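11S globulin seed storage protein (Amaranthus hypochondriacus, PDB 3QAC) probably serves as a seed storage protein, a nutrient reservoir built from two cupin domains per subunit. Local coordinates at residues 370-373 with 374-378. Residues are numbered along the deposited sequence; the frame is centred on the assembly and turned at random.
Sequences EELS and RGQLV
Gln376 reaches back from the turn along residues 372-373 and meets Leu372 and Ser373. Gln376 CB lies 3.6 Å from Leu372 CD2, and the two side chains run past each other in opposite directions. Gln376 CG stands anti to the carbonyl carbon (chi1 -51°) and passes 3.4 Å from Ser373 O. From there the chain is extended, which brings the amide to the backbone of the preceding strand. Gln376 OE1 takes a hydrogen bond of 3.0 Å from Ser373 N, the donor sitting well above the carbonyl plane. A water also donates to OE1 and joins it to Ser373 OG, 2.6 Å from that water. The other end of the amide, NE2, is hydrogen-bonded to Glu23, so both ends fix its rotation. Shortened to an alanine, this residue would probably leave Ser373 N, the water and Glu23 without their partner, though CB would still rest on Leu372 CD2. Further along, Leu372 CD1 touches Val378 CG1 at 4.1 Å, the side chains crossing at about a right angle; both also pack on Met348. The turn is closed by a backbone hydrogen bond of 3.0 Å from Gln376 N to Ser373 O. Gly375 takes the positive phi (83°) that a type II turn needs at its third position. This type II beta turn, Ser373 to Gln376, leads strand 366-373 into strand 377-380, from one sheet of the C-terminal cupin beta-barrel to the other.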
loop_
_atom_site.group_PDB
_atom_site.type_symbol
_atom_site.label_atom_id
_atom_site.label_comp_id
_atom_site.label_asym_id
_atom_site.label_seq_id
_atom_site.Cartn_x
_atom_site.Cartn_y
_atom_site.Cartn_z
ATOM N N GLU A 370 -23.466 -16.843 -17.615
ATOM C CA GLU A 370 -23.857 -18.131 -17.079
ATOM C C GLU A 370 -24.816 -17.828 -15.944
ATOM O O GLU A 370 -24.959 -16.666 -15.545
ATOM C CB GLU A 370 -22.622 -18.845 -16.521
ATOM C CG GLU A 370 -22.567 -20.362 -16.776
ATOM C CD GLU A 370 -21.759 -21.114 -15.712
ATOM O OE1 GLU A 370 -20.500 -21.138 -15.813
ATOM O OE2 GLU A 370 -22.392 -21.674 -14.773
ATOM N N GLU A 371 -25.449 -18.869 -15.409
ATOM C CA GLU A 371 -26.330 -18.726 -14.257
ATOM C C GLU A 371 -25.600 -19.109 -12.983
ATOM O O GLU A 371 -24.987 -20.174 -12.912
ATOM C CB GLU A 371 -27.549 -19.632 -14.395
ATOM C CG GLU A 371 -28.474 -19.284 -15.540
ATOM C CD GLU A 371 -29.469 -20.406 -15.834
ATOM O OE1 GLU A 371 -29.660 -21.282 -14.952
ATOM O OE2 GLU A 371 -30.050 -20.412 -16.948
ATOM N N LEU A 372 -25.677 -18.253 -11.970
ATOM C CA LEU A 372 -25.098 -18.578 -10.673
ATOM C C LEU A 372 -26.195 -19.081 -9.777
ATOM O O LEU A 372 -27.307 -18.541 -9.794
ATOM C CB LEU A 372 -24.526 -17.333 -10.013
ATOM C CG LEU A 372 -23.063 -16.917 -9.982
ATOM C CD1 LEU A 372 -22.887 -16.074 -8.701
ATOM C CD2 LEU A 372 -22.124 -18.086 -10.002
ATOM N N SER A 373 -25.887 -20.090 -8.975
ATOM C CA SER A 373 -26.838 -20.572 -7.968
ATOM C C SER A 373 -26.135 -20.879 -6.665
ATOM O O SER A 373 -24.931 -20.635 -6.525
ATOM C CB SER A 373 -27.597 -21.807 -8.463
ATOM O OG SER A 373 -26.727 -22.719 -9.114
ATOM N N ARG A 374 -26.888 -21.428 -5.723
ATOM C CA ARG A 374 -26.414 -21.641 -4.360
ATOM C C ARG A 374 -24.962 -22.103 -4.341
ATOM O O ARG A 374 -24.599 -23.060 -5.017
ATOM C CB ARG A 374 -27.323 -22.652 -3.629
ATOM C CG ARG A 374 -26.849 -23.119 -2.227
ATOM C CD ARG A 374 -25.806 -22.163 -1.611
ATOM N NE ARG A 374 -25.083 -22.649 -0.425
ATOM C CZ ARG A 374 -24.311 -23.741 -0.355
ATOM N NH1 ARG A 374 -24.162 -24.559 -1.395
ATOM N NH2 ARG A 374 -23.699 -24.032 0.795
ATOM N N GLY A 375 -24.137 -21.401 -3.571
ATOM C CA GLY A 375 -22.826 -21.892 -3.202
ATOM C C GLY A 375 -21.768 -21.640 -4.244
ATOM O O GLY A 375 -20.611 -21.991 -4.040
ATOM N N GLN A 376 -22.162 -21.063 -5.369
ATOM C CA GLN A 376 -21.199 -20.676 -6.389
ATOM C C GLN A 376 -20.846 -19.207 -6.251
ATOM O O GLN A 376 -21.657 -18.401 -5.778
ATOM C CB GLN A 376 -21.775 -20.886 -7.774
ATOM C CG GLN A 376 -22.354 -22.268 -8.016
ATOM C CD GLN A 376 -22.832 -22.431 -9.446
ATOM O OE1 GLN A 376 -23.485 -21.548 -9.998
ATOM N NE2 GLN A 376 -22.501 -23.561 -10.053
ATOM N N LEU A 377 -19.647 -18.848 -6.691
ATOM C CA LEU A 377 -19.265 -17.457 -6.692
ATOM C C LEU A 377 -18.631 -17.142 -8.010
ATOM O O LEU A 377 -18.088 -18.019 -8.668
ATOM C CB LEU A 377 -18.298 -17.157 -5.546
ATOM C CG LEU A 377 -16.954 -17.904 -5.574
ATOM C CD1 LEU A 377 -16.003 -17.244 -6.565
ATOM C CD2 LEU A 377 -16.333 -17.937 -4.176
ATOM N N VAL A 378 -18.703 -15.886 -8.411
ATOM C CA VAL A 378 -17.884 -15.437 -9.514
ATOM C C VAL A 378 -17.081 -14.244 -9.040
ATOM O O VAL A 378 -17.537 -13.468 -8.190
ATOM C CB VAL A 378 -18.723 -15.065 -10.740
ATOM C CG1 VAL A 378 -19.786 -14.001 -10.377
ATOM C CG2 VAL A 378 -17.816 -14.598 -11.880
HETATM O O HOH W 1 -25.704 -22.747 -11.539
#